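Long-range contacts in Non-structural protein NS2 (Bluetongue virus, PDB 1UTY), which binds single-stranded RNA, the chain described here being its N-terminal RNA-binding domain: residues T9-V14 and N50-G55; I37-V42 and V84-E89; V57-G62 and Y121-G126; S76-P81 and W94-V99. All coordinates share one frame; numbering follows the deposited sequence.

Contact 1. Residues T9-V14 and N50-G55; sequences TKNIFV and NPEPKG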
loop_
_atom_site.group_PDB
_atom_site.type_symbol
_atom_site.label_atom_id
_atom_site.label_comp_id
_atom_site.label_asym_id
_atom_site.label_seq_id
_atom_site.Cartn_x
_atom_site.Cartn_y
_atom_site.Cartn_z
ATOM N N THR A 9 1.041 -20.719 1.987
ATOM C CA THR A 9 -0.386 -20.560 1.732
ATOM C C THR A 9 -0.932 -19.283 2.382
ATOM O O THR A 9 -0.657 -19.021 3.552
ATOM C CB THR A 9 -1.117 -21.814 2.328
ATOM O OG1 THR A 9 -0.689 -22.991 1.634
ATOM C CG2 THR A 9 -2.625 -21.788 2.096
ATOM N N LYS A 10 -1.723 -18.507 1.644
ATOM C CA LYS A 10 -2.420 -17.364 2.236
ATOM C C LYS A 10 -3.940 -17.551 2.230
ATOM O O LYS A 10 -4.520 -18.020 1.238
ATOM C CB LYS A 10 -2.050 -16.050 1.535
ATOM C CG LYS A 10 -0.546 -15.678 1.548
ATOM C CD LYS A 10 -0.009 -15.354 2.952
ATOM C CE LYS A 10 1.490 -15.686 3.072
ATOM N NZ LYS A 10 1.868 -16.406 4.341
ATOM N N ASN A 11 -4.572 -17.158 3.339
ATOM C CA ASN A 11 -6.020 -17.226 3.502
ATOM C C ASN A 11 -6.660 -15.867 3.665
ATOM O O ASN A 11 -6.452 -15.189 4.665
ATOM C CB ASN A 11 -6.372 -18.092 4.708
ATOM C CG ASN A 11 -6.220 -19.543 4.419
ATOM O OD1 ASN A 11 -7.099 -20.147 3.806
ATOM N ND2 ASN A 11 -5.082 -20.114 4.803
ATOM N N ILE A 12 -7.447 -15.485 2.674
ATOM C CA ILE A 12 -8.099 -14.198 2.653
ATOM C C ILE A 12 -9.589 -14.445 2.848
ATOM O O ILE A 12 -10.192 -15.263 2.156
ATOM C CB ILE A 12 -7.771 -13.443 1.315
ATOM C CG1 ILE A 12 -6.263 -13.205 1.200
ATOM C CG2 ILE A 12 -8.452 -12.073 1.237
ATOM C CD1 ILE A 12 -5.562 -14.213 0.330
ATOM N N PHE A 13 -10.146 -13.760 3.834
ATOM C CA PHE A 13 -11.543 -13.856 4.178
ATOM C C PHE A 13 -12.162 -12.520 3.836
ATOM O O PHE A 13 -11.968 -11.536 4.547
ATOM C CB PHE A 13 -11.689 -14.199 5.665
ATOM C CG PHE A 13 -11.038 -15.518 6.041
ATOM C CD1 PHE A 13 -11.756 -16.707 5.954
ATOM C CD2 PHE A 13 -9.695 -15.561 6.433
ATOM C CE1 PHE A 13 -11.155 -17.940 6.272
ATOM C CE2 PHE A 13 -9.075 -16.769 6.760
ATOM C CZ PHE A 13 -9.808 -17.980 6.673
ATOM N N VAL A 14 -12.856 -12.474 2.706
ATOM C CA VAL A 14 -13.467 -11.235 2.250
ATOM C C VAL A 14 -14.751 -11.029 3.019
ATOM O O VAL A 14 -15.601 -11.923 3.076
ATOM C CB VAL A 14 -13.716 -11.216 0.724
ATOM C CG1 VAL A 14 -14.240 -9.864 0.288
ATOM C CG2 VAL A 14 -12.408 -11.533 -0.037
ATOM N N ASN A 50 -16.195 -17.819 9.766
ATOM C CA ASN A 50 -15.154 -17.090 10.483
ATOM C C ASN A 50 -13.754 -17.199 9.863
ATOM O O ASN A 50 -13.442 -18.177 9.183
ATOM C CB ASN A 50 -15.152 -17.471 11.984
ATOM C CG ASN A 50 -14.650 -18.877 12.237
ATOM O OD1 ASN A 50 -15.431 -19.825 12.275
ATOM N ND2 ASN A 50 -13.342 -19.021 12.406
ATOM N N PRO A 51 -12.920 -16.189 10.088
ATOM C CA PRO A 51 -11.517 -16.256 9.663
ATOM C C PRO A 51 -10.715 -17.246 10.516
ATOM O O PRO A 51 -11.026 -17.469 11.677
ATOM C CB PRO A 51 -11.008 -14.830 9.886
ATOM C CG PRO A 51 -11.888 -14.271 10.920
ATOM C CD PRO A 51 -13.236 -14.922 10.774
ATOM N N GLU A 52 -9.688 -17.823 9.916
ATOM C CA GLU A 52 -8.833 -18.800 10.569
ATOM C C GLU A 52 -7.590 -18.085 11.083
ATOM O O GLU A 52 -7.302 -16.972 10.641
ATOM C CB GLU A 52 -8.424 -19.863 9.562
ATOM C CG GLU A 52 -9.583 -20.656 8.981
ATOM C CD GLU A 52 -9.125 -21.699 7.974
ATOM O OE1 GLU A 52 -8.047 -21.508 7.345
ATOM O OE2 GLU A 52 -9.849 -22.709 7.810
ATOM N N PRO A 53 -6.863 -18.707 12.016
ATOM C CA PRO A 53 -5.612 -18.141 12.535
ATOM C C PRO A 53 -4.632 -17.777 11.426
ATOM O O PRO A 53 -4.571 -18.453 10.405
ATOM C CB PRO A 53 -5.046 -19.274 13.386
ATOM C CG PRO A 53 -6.243 -20.008 13.831
ATOM C CD PRO A 53 -7.207 -19.979 12.678
ATOM N N LYS A 54 -3.880 -16.703 11.628
ATOM C CA LYS A 54 -2.934 -16.214 10.626
ATOM C C LYS A 54 -3.625 -15.754 9.328
ATOM O O LYS A 54 -2.968 -15.448 8.345
ATOM C CB LYS A 54 -1.844 -17.270 10.350
ATOM N N GLY A 55 -4.955 -15.694 9.339
ATOM C CA GLY A 55 -5.718 -15.225 8.194
ATOM C C GLY A 55 -5.872 -13.710 8.081
ATOM O O GLY A 55 -5.681 -12.958 9.060
HETATM O O HOH W 1 -2.884 -16.393 5.829
#

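Contact 2. Residues I37-V42 and V84-E89; sequences IKIGRV and VEATTE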
loop_
_atom_site.group_PDB
_atom_site.type_symbol
_atom_site.label_atom_id
_atom_site.label_comp_id
_atom_site.label_asym_id
_atom_site.label_seq_id
_atom_site.Cartn_x
_atom_site.Cartn_y
_atom_site.Cartn_z
ATOM N N ILE A 37 -10.902 -16.926 0.418
ATOM C CA ILE A 37 -10.015 -17.171 -0.714
ATOM C C ILE A 37 -8.686 -17.730 -0.221
ATOM O O ILE A 37 -7.962 -17.074 0.513
ATOM C CB ILE A 37 -9.785 -15.881 -1.535
ATOM C CG1 ILE A 37 -11.139 -15.275 -1.919
ATOM C CG2 ILE A 37 -8.918 -16.178 -2.779
ATOM C CD1 ILE A 37 -11.033 -13.908 -2.537
ATOM N N LYS A 38 -8.388 -18.956 -0.626
ATOM C CA LYS A 38 -7.154 -19.624 -0.249
ATOM C C LYS A 38 -6.226 -19.681 -1.452
ATOM O O LYS A 38 -6.606 -20.190 -2.507
ATOM C CB LYS A 38 -7.433 -21.029 0.261
ATOM C CG LYS A 38 -6.188 -21.766 0.749
ATOM C CD LYS A 38 -6.555 -22.903 1.707
ATOM C CE LYS A 38 -6.904 -24.178 0.954
ATOM N NZ LYS A 38 -7.368 -25.283 1.878
ATOM N N ILE A 39 -5.018 -19.141 -1.286
ATOM C CA ILE A 39 -4.011 -19.151 -2.351
ATOM C C ILE A 39 -2.867 -20.046 -1.918
ATOM O O ILE A 39 -2.433 -19.968 -0.775
ATOM C CB ILE A 39 -3.494 -17.719 -2.636
ATOM C CG1 ILE A 39 -4.625 -16.818 -3.108
ATOM C CG2 ILE A 39 -2.410 -17.737 -3.712
ATOM C CD1 ILE A 39 -4.286 -15.351 -2.977
ATOM N N GLY A 40 -2.404 -20.918 -2.808
ATOM C CA GLY A 40 -1.277 -21.783 -2.500
ATOM C C GLY A 40 -1.309 -23.106 -3.231
ATOM O O GLY A 40 -1.905 -23.217 -4.288
ATOM N N ARG A 41 -0.652 -24.105 -2.655
ATOM C CA ARG A 41 -0.614 -25.457 -3.196
ATOM C C ARG A 41 -2.035 -25.951 -3.475
ATOM O O ARG A 41 -2.301 -26.557 -4.510
ATOM C CB ARG A 41 0.081 -26.397 -2.193
ATOM C CG ARG A 41 0.401 -27.794 -2.707
ATOM C CD ARG A 41 1.165 -28.655 -1.697
ATOM N NE ARG A 41 0.758 -30.059 -1.711
ATOM C CZ ARG A 41 1.607 -31.089 -1.766
ATOM N NH1 ARG A 41 2.919 -30.886 -1.825
ATOM N NH2 ARG A 41 1.148 -32.335 -1.771
ATOM N N VAL A 42 -2.908 -25.706 -2.506
ATOM C CA VAL A 42 -4.318 -26.001 -2.593
ATOM C C VAL A 42 -5.029 -24.657 -2.638
ATOM O O VAL A 42 -4.773 -23.785 -1.809
ATOM C CB VAL A 42 -4.785 -26.827 -1.376
ATOM C CG1 VAL A 42 -6.281 -27.159 -1.460
ATOM C CG2 VAL A 42 -3.947 -28.105 -1.242
ATOM N N VAL A 84 -13.440 -13.285 -9.076
ATOM C CA VAL A 84 -12.337 -13.021 -8.167
ATOM C C VAL A 84 -11.062 -13.557 -8.817
ATOM O O VAL A 84 -11.066 -14.644 -9.388
ATOM C CB VAL A 84 -12.556 -13.647 -6.751
ATOM C CG1 VAL A 84 -13.136 -15.043 -6.857
ATOM C CG2 VAL A 84 -11.270 -13.747 -6.009
ATOM N N GLU A 85 -9.985 -12.774 -8.725
ATOM C CA GLU A 85 -8.673 -13.181 -9.179
ATOM C C GLU A 85 -7.624 -12.765 -8.151
ATOM O O GLU A 85 -7.667 -11.648 -7.624
ATOM C CB GLU A 85 -8.370 -12.600 -10.557
ATOM C CG GLU A 85 -7.435 -13.465 -11.371
ATOM C CD GLU A 85 -7.136 -12.939 -12.761
ATOM O OE1 GLU A 85 -7.596 -11.836 -13.153
ATOM O OE2 GLU A 85 -6.424 -13.663 -13.485
ATOM N N ALA A 86 -6.688 -13.656 -7.841
ATOM C CA ALA A 86 -5.726 -13.342 -6.779
ATOM C C ALA A 86 -4.351 -13.991 -6.930
ATOM O O ALA A 86 -4.172 -15.017 -7.613
ATOM C CB ALA A 86 -6.309 -13.627 -5.396
ATOM N N THR A 87 -3.373 -13.365 -6.293
ATOM C CA THR A 87 -2.010 -13.822 -6.406
ATOM C C THR A 87 -1.123 -13.257 -5.315
ATOM O O THR A 87 -1.340 -12.149 -4.781
ATOM C CB THR A 87 -1.443 -13.507 -7.798
ATOM O OG1 THR A 87 -0.160 -14.104 -7.934
ATOM C CG2 THR A 87 -1.157 -12.031 -7.949
ATOM N N THR A 88 -0.099 -14.035 -5.045
ATOM C CA THR A 88 0.856 -13.800 -4.002
ATOM C C THR A 88 2.123 -13.225 -4.629
ATOM O O THR A 88 3.061 -12.837 -3.937
ATOM C CB THR A 88 1.094 -15.167 -3.348
ATOM O OG1 THR A 88 0.450 -15.192 -2.065
ATOM C CG2 THR A 88 2.518 -15.428 -3.092
ATOM N N GLU A 89 2.130 -13.157 -5.955
ATOM C CA GLU A 89 3.278 -12.655 -6.676
ATOM C C GLU A 89 3.024 -11.275 -7.311
ATOM O O GLU A 89 1.908 -10.719 -7.206
ATOM C CB GLU A 89 3.722 -13.707 -7.687
ATOM C CG GLU A 89 4.345 -14.893 -6.962
ATOM C CD GLU A 89 4.751 -16.030 -7.865
ATOM O OE1 GLU A 89 5.422 -15.789 -8.893
ATOM O OE2 GLU A 89 4.412 -17.176 -7.526
#

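Contact 3. Residues V57-G62 and Y121-G126; sequences VLNVPG and YCKGMG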
loop_
_atom_site.group_PDB
_atom_site.type_symbol
_atom_site.label_atom_id
_atom_site.label_comp_id
_atom_site.label_asym_id
_atom_site.label_seq_id
_atom_site.Cartn_x
_atom_site.Cartn_y
_atom_site.Cartn_z
ATOM N N VAL A 57 -8.497 -10.669 7.189
ATOM C CA VAL A 57 -9.858 -10.229 6.953
ATOM C C VAL A 57 -9.762 -9.023 6.032
ATOM O O VAL A 57 -9.177 -7.998 6.374
ATOM C CB VAL A 57 -10.614 -9.873 8.253
ATOM C CG1 VAL A 57 -11.944 -9.210 7.947
ATOM C CG2 VAL A 57 -10.823 -11.110 9.109
ATOM N N LEU A 58 -10.306 -9.184 4.840
ATOM C CA LEU A 58 -10.362 -8.117 3.880
ATOM C C LEU A 58 -11.791 -7.583 3.857
ATOM O O LEU A 58 -12.682 -8.143 3.208
ATOM C CB LEU A 58 -9.922 -8.629 2.508
ATOM C CG LEU A 58 -9.879 -7.604 1.368
ATOM C CD1 LEU A 58 -9.076 -6.345 1.791
ATOM C CD2 LEU A 58 -9.320 -8.256 0.092
ATOM N N ASN A 59 -11.995 -6.518 4.621
ATOM C CA ASN A 59 -13.252 -5.796 4.680
ATOM C C ASN A 59 -13.255 -4.836 3.492
ATOM O O ASN A 59 -12.419 -3.916 3.423
ATOM C CB ASN A 59 -13.308 -5.060 6.018
ATOM C CG ASN A 59 -14.609 -4.263 6.243
ATOM O OD1 ASN A 59 -15.415 -4.079 5.350
ATOM N ND2 ASN A 59 -14.775 -3.757 7.456
ATOM N N VAL A 60 -14.141 -5.073 2.522
ATOM C CA VAL A 60 -14.285 -4.139 1.396
ATOM C C VAL A 60 -15.715 -3.625 1.262
ATOM O O VAL A 60 -16.636 -4.282 1.727
ATOM C CB VAL A 60 -13.767 -4.721 0.028
ATOM C CG1 VAL A 60 -12.340 -5.226 0.156
ATOM C CG2 VAL A 60 -14.675 -5.793 -0.516
ATOM N N PRO A 61 -15.897 -2.450 0.651
ATOM C CA PRO A 61 -17.241 -1.888 0.422
ATOM C C PRO A 61 -17.866 -2.227 -0.952
ATOM O O PRO A 61 -19.038 -1.893 -1.174
ATOM C CB PRO A 61 -16.983 -0.384 0.509
ATOM C CG PRO A 61 -15.595 -0.249 -0.143
ATOM C CD PRO A 61 -14.842 -1.531 0.180
ATOM N N GLY A 62 -17.106 -2.875 -1.834
ATOM C CA GLY A 62 -17.546 -3.197 -3.182
ATOM C C GLY A 62 -16.381 -3.620 -4.077
ATOM O O GLY A 62 -15.258 -3.865 -3.593
ATOM N N TYR A 121 -6.241 -7.699 10.152
ATOM C CA TYR A 121 -7.369 -6.889 9.696
ATOM C C TYR A 121 -6.970 -5.879 8.617
ATOM O O TYR A 121 -6.031 -5.093 8.800
ATOM C CB TYR A 121 -8.063 -6.167 10.859
ATOM C CG TYR A 121 -9.298 -5.417 10.406
ATOM C CD1 TYR A 121 -10.436 -6.107 9.955
ATOM C CD2 TYR A 121 -9.318 -4.032 10.368
ATOM C CE1 TYR A 121 -11.562 -5.423 9.507
ATOM C CE2 TYR A 121 -10.439 -3.340 9.923
ATOM C CZ TYR A 121 -11.555 -4.037 9.500
ATOM O OH TYR A 121 -12.663 -3.342 9.055
ATOM N N CYS A 122 -7.709 -5.892 7.512
ATOM C CA CYS A 122 -7.393 -5.084 6.336
ATOM C C CYS A 122 -8.665 -4.422 5.836
ATOM O O CYS A 122 -9.641 -5.108 5.505
ATOM C CB CYS A 122 -6.811 -5.950 5.221
ATOM S SG CYS A 122 -5.510 -7.073 5.739
ATOM N N LYS A 123 -8.655 -3.094 5.804
ATOM C CA LYS A 123 -9.811 -2.341 5.364
ATOM C C LYS A 123 -9.485 -1.614 4.069
ATOM O O LYS A 123 -8.581 -0.777 4.021
ATOM C CB LYS A 123 -10.302 -1.361 6.457
ATOM C CG LYS A 123 -11.507 -0.503 6.022
ATOM C CD LYS A 123 -12.438 -0.155 7.177
ATOM C CE LYS A 123 -13.569 0.811 6.752
ATOM N NZ LYS A 123 -14.235 0.437 5.443
ATOM N N GLY A 124 -10.220 -1.951 3.022
ATOM C CA GLY A 124 -10.059 -1.327 1.722
ATOM C C GLY A 124 -11.203 -0.359 1.511
ATOM O O GLY A 124 -12.294 -0.578 2.009
ATOM N N MET A 125 -10.937 0.713 0.778
ATOM C CA MET A 125 -11.910 1.774 0.581
ATOM C C MET A 125 -12.600 1.680 -0.793
ATOM O O MET A 125 -13.599 2.353 -1.025
ATOM C CB MET A 125 -11.252 3.150 0.793
ATOM C CG MET A 125 -10.863 3.457 2.274
ATOM S SD MET A 125 -12.213 3.256 3.519
ATOM C CE MET A 125 -13.292 4.665 3.094
ATOM N N GLY A 126 -12.080 0.843 -1.683
ATOM C CA GLY A 126 -12.703 0.622 -2.972
ATOM C C GLY A 126 -12.543 1.756 -3.970
ATOM O O GLY A 126 -13.445 2.004 -4.770
#

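Contact 4. Residues S76-P81 and W94-V99; sequences SLMLTP and WKFEGV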
loop_
_atom_site.group_PDB
_atom_site.type_symbol
_atom_site.label_atom_id
_atom_site.label_comp_id
_atom_site.label_asym_id
_atom_site.label_seq_id
_atom_site.Cartn_x
_atom_site.Cartn_y
_atom_site.Cartn_z
ATOM N N SER A 76 -2.370 -9.676 -4.058
ATOM C CA SER A 76 -3.082 -8.791 -4.983
ATOM C C SER A 76 -4.384 -9.431 -5.423
ATOM O O SER A 76 -4.385 -10.560 -5.914
ATOM C CB SER A 76 -2.244 -8.478 -6.226
ATOM O OG SER A 76 -0.992 -7.937 -5.873
ATOM N N LEU A 77 -5.484 -8.704 -5.274
ATOM C CA LEU A 77 -6.794 -9.271 -5.555
ATOM C C LEU A 77 -7.639 -8.357 -6.431
ATOM O O LEU A 77 -7.752 -7.143 -6.179
ATOM C CB LEU A 77 -7.545 -9.569 -4.262
ATOM C CG LEU A 77 -6.879 -10.448 -3.214
ATOM C CD1 LEU A 77 -6.277 -9.560 -2.094
ATOM C CD2 LEU A 77 -7.892 -11.438 -2.659
ATOM N N MET A 78 -8.217 -8.952 -7.466
ATOM C CA MET A 78 -9.262 -8.303 -8.239
ATOM C C MET A 78 -10.612 -8.854 -7.808
ATOM O O MET A 78 -10.921 -10.025 -8.045
ATOM C CB MET A 78 -9.053 -8.542 -9.729
ATOM C CG MET A 78 -7.804 -7.914 -10.300
ATOM S SD MET A 78 -7.737 -6.127 -10.042
ATOM C CE MET A 78 -6.311 -5.780 -10.985
ATOM N N LEU A 79 -11.411 -8.021 -7.152
ATOM C CA LEU A 79 -12.759 -8.439 -6.757
ATOM C C LEU A 79 -13.764 -7.716 -7.609
ATOM O O LEU A 79 -13.912 -6.490 -7.486
ATOM C CB LEU A 79 -13.019 -8.167 -5.266
ATOM C CG LEU A 79 -11.943 -8.661 -4.292
ATOM C CD1 LEU A 79 -12.311 -8.287 -2.861
ATOM C CD2 LEU A 79 -11.678 -10.205 -4.438
ATOM N N THR A 80 -14.435 -8.447 -8.493
ATOM C CA THR A 80 -15.448 -7.827 -9.326
ATOM C C THR A 80 -16.815 -8.333 -8.924
ATOM O O THR A 80 -16.903 -9.215 -8.062
ATOM C CB THR A 80 -15.184 -8.054 -10.849
ATOM O OG1 THR A 80 -15.461 -9.412 -11.189
ATOM C CG2 THR A 80 -13.703 -7.853 -11.190
ATOM N N PRO A 81 -17.876 -7.782 -9.531
ATOM C CA PRO A 81 -19.226 -8.323 -9.347
ATOM C C PRO A 81 -19.333 -9.717 -9.950
ATOM O O PRO A 81 -20.195 -10.492 -9.545
ATOM C CB PRO A 81 -20.128 -7.347 -10.131
ATOM C CG PRO A 81 -19.296 -6.142 -10.416
ATOM C CD PRO A 81 -17.868 -6.613 -10.434
ATOM N N TRP A 94 -1.298 -3.853 -13.468
ATOM C CA TRP A 94 -2.495 -3.204 -12.924
ATOM C C TRP A 94 -2.225 -2.376 -11.675
ATOM O O TRP A 94 -1.293 -2.665 -10.933
ATOM C CB TRP A 94 -3.581 -4.231 -12.576
ATOM C CG TRP A 94 -3.815 -5.330 -13.552
ATOM C CD1 TRP A 94 -3.565 -6.659 -13.347
ATOM C CD2 TRP A 94 -4.366 -5.232 -14.883
ATOM N NE1 TRP A 94 -3.912 -7.387 -14.459
ATOM C CE2 TRP A 94 -4.406 -6.547 -15.419
ATOM C CE3 TRP A 94 -4.817 -4.168 -15.685
ATOM C CZ2 TRP A 94 -4.890 -6.834 -16.713
ATOM C CZ3 TRP A 94 -5.301 -4.449 -16.989
ATOM C CH2 TRP A 94 -5.322 -5.776 -17.484
ATOM N N LYS A 95 -3.066 -1.360 -11.455
ATOM C CA LYS A 95 -3.081 -0.553 -10.234
ATOM C C LYS A 95 -3.863 -1.308 -9.148
ATOM O O LYS A 95 -4.815 -2.034 -9.458
ATOM C CB LYS A 95 -3.848 0.772 -10.457
ATOM C CG LYS A 95 -3.221 1.810 -11.370
ATOM C CD LYS A 95 -3.906 3.203 -11.230
ATOM C CE LYS A 95 -4.208 3.804 -12.613
ATOM N NZ LYS A 95 -3.880 5.276 -12.799
ATOM N N PHE A 96 -3.503 -1.066 -7.884
ATOM C CA PHE A 96 -4.257 -1.563 -6.740
ATOM C C PHE A 96 -4.369 -0.510 -5.663
ATOM O O PHE A 96 -3.498 0.343 -5.523
ATOM C CB PHE A 96 -3.552 -2.768 -6.119
ATOM C CG PHE A 96 -3.388 -3.892 -7.054
ATOM C CD1 PHE A 96 -2.308 -3.924 -7.932
ATOM C CD2 PHE A 96 -4.330 -4.898 -7.094
ATOM C CE1 PHE A 96 -2.181 -4.955 -8.832
ATOM C CE2 PHE A 96 -4.218 -5.913 -7.976
ATOM C CZ PHE A 96 -3.149 -5.958 -8.861
ATOM N N GLU A 97 -5.427 -0.607 -4.871
ATOM C CA GLU A 97 -5.460 0.080 -3.597
ATOM C C GLU A 97 -4.565 -0.667 -2.602
ATOM O O GLU A 97 -4.861 -1.801 -2.222
ATOM C CB GLU A 97 -6.886 0.151 -3.073
ATOM C CG GLU A 97 -6.985 0.854 -1.732
ATOM C CD GLU A 97 -8.386 0.874 -1.173
ATOM O OE1 GLU A 97 -9.356 0.638 -1.932
ATOM O OE2 GLU A 97 -8.518 1.134 0.039
ATOM N N GLY A 98 -3.468 -0.027 -2.196
ATOM C CA GLY A 98 -2.622 -0.520 -1.123
ATOM C C GLY A 98 -3.370 -0.565 0.200
ATOM O O GLY A 98 -3.693 0.445 0.792
ATOM N N VAL A 99 -3.672 -1.768 0.651
ATOM C CA VAL A 99 -4.417 -1.955 1.877
ATOM C C VAL A 99 -3.400 -2.337 2.941
ATOM O O VAL A 99 -2.533 -3.199 2.707
ATOM C CB VAL A 99 -5.477 -3.077 1.710
ATOM C CG1 VAL A 99 -6.221 -3.329 3.009
ATOM C CG2 VAL A 99 -6.454 -2.733 0.580
#

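Contact 1. Residues T9-V14 and N50-G55
The F13 ring, on strand 10-15, sits on the loop that links strands 44-48 and 56-59, and P51 supplies the tight end of the meeting. P51 CA lies 3.5 Å from the centroid of the F13 ring, only 3° off the ring normal, which meets the geometry of a CH-pi contact, while P51 CB reaches F13 CD2 at 3.8 Å. The far end of the ring is held as closely: F13 CZ is 3.5 Å from E52 CG, with ring and carboxylate planes 60° apart, and G55 CA lies near the ring plane at another edge. F13 takes this place because its CG stands opposite the carbonyl carbon (chi1 -60°). A type II turn from E52 to G55 shapes the loop, closed by G55 N donating to E52 O at 3.0 Å. N50 ND2 donates to P51 O at 2.9 Å and also to Q109 O; P51 itself packs on V147 of the second subunit.

The N11 end is looser. N11 OD1 and E52 OE1 stand 3.9 Å apart without bonding, and N11 OD1 instead accepts from Q36 NE2 on the neighbouring strand. Here a water joins the segments, accepting from N11 N at 3.1 Å and donating to K54 O. This end is partly exposed, whereas F13 and P51 are buried. The chemistry is thus split: dispersion and CH-pi forces hold the buried aromatic side, and a single bridging water, with no direct polar bond between the segments, serves the partly hydrated one.

Contact 2. Residues I37-V42 and V84-E89
Strands 34-39 and 84-87 stand far apart in the order of the mixed sheet, yet the sheet curls enough to bring their side chains together. The axes of residues 37-39 and 84-87 approach to 8.0 Å and run in roughly the same direction, with a signed crossing angle of -35°. The nearest CA pair, I39 and T87, is still 7.0 Å apart, too wide for backbone pairing; each strand spends its backbone bonds elsewhere, I37 and I39 on strand 10-15, E85 and T87 on strand 73-79.

Methyl groups therefore make the contact. I37 CD1 meets V84 CG2 at 3.5 Å, the two side chains overlapping as they run past one another from facing backbones. I37 can reach so far because its CD1 continues the chain away from CA (chi2 171°). Two residues on, I39 CD1 abuts A86 CB at 3.6 Å, and I39 CG2 comes near T88 OG1 at 4.2 Å. L77 touches both I37 and A86, tying this layer to the interior.

Beyond the strand, the chain bends in an ST turn: T87 OG1 accepts from E89 N at 3.2 Å, with a nearly straight N-H...O angle of 168°. The CB of T87 points away from 37-42, that of T88 toward it. Apolar closure between strands remote in the sheet order, without a backbone ladder, is consistent with a strongly curled mixed sheet whose far strands meet through side chains instead of backbone bonds.

Contact 3. Residues V57-G62 and Y121-G126
N59, V57 and Y121 dominate this meeting of two neighbouring parallel strands, 56-59 and 113-123, inside the mixed sheet. The evidence for the pairing is the register, V57 beside Y121, L58 beside C122 and N59 beside K123, with the axes of 57-59 and 121-123 4.8 Å apart at closest and 20° from parallel. As in any parallel ladder, one residue bonds to two on the other strand: C122 N donates to V57 O at 2.8 Å, and C122 O accepts from N59 N at 2.9 Å. The ladder runs on past the strand, where G124 N donates to N59 O at 3.0 Å.

V57, N59 and Y121 project from the same face of the sheet. V57 CG1 lies 4.0 Å from Y121 CD1, near the plane of the ring at its edge, and both residues pack on L144 of the second subunit, so this face also belongs to the dimer contact. On the other face, L58 CD1 touches C122 CB at 4.1 Å, among residues such as I12 and V101.

Past the strands, P61 CD approaches G124 O at 3.3 Å. N59 brings its amide up to the tyrosine with CG pointing opposite the backbone nitrogen; amide and ring planes are 65° apart. From that position N59 ND2 donates to Y121 OH at 2.7 Å, with an N-H...O angle of 148° and the oxygen somewhat out of the amide plane.

Contact 4. Residues S76-P81 and W94-V99
The F96 ring has S76 over one face: S76 CB is 4.1 Å from the centroid of the F96 ring and 29° off its normal, an off-centre CH-pi contact, and S76 OG lies above the plane but displaced toward the rim. M78 approaches the same ring obliquely, its CE 3.7 Å from F96 CE2. M78 CE meets W94 where the indole joins its stem, 3.5 Å from W94 CB and 3.6 Å from W94 CG, oblique to the ring, while W91 and Y131 make edge-to-face contacts with the W94 ring.

M78 is the piece common to both aromatics. It folds back at chi2 (-57°), which turns the thioether toward them and brings CE against both W94 and F96; the chain crosses each of those side chains at about a right angle. M78 SD stands 5.1 Å from the centroid of F96, 52° off the normal, a Met-aromatic contact of oblique type.

In the fold, S76 and M78 belong to strand 73-79, whereas W94 and F96 lie on the approach to strand 97-110. Strand 64-70 runs between these two strands in the sheet, so the F96 ring reaches across it, touching A65 and R67. R67 also fixes the polar end of the serine: its NE donates to S76 OG. Beyond F96 the chain enters its strand, where the E97 carboxylate accepts from the backbone nitrogens of M125 and G126.

How the contacts relate
All four contacts draw on the same mixed sheet, but from different places. Contact 3 is the one with a backbone ladder, between adjacent strands near the middle, and buries the largest area. Contact 1 is buried and contact 4 partly so; both turn on a phenylalanine ring with a CH-pi contact and have no direct hydrogen bond between their segments. Contact 2, at the surface, relies mainly on aliphatic methyls. Backbone bonds join them: strand 10-15 of contact 1 pairs with 34-39 of contact 2 and with 56-59 of contact 3, and 84-87 of contact 2 pairs with 73-79 of contact 4. E97 links contact 4 to contact 3. Contacts 1 and 3 also touch the second subunit.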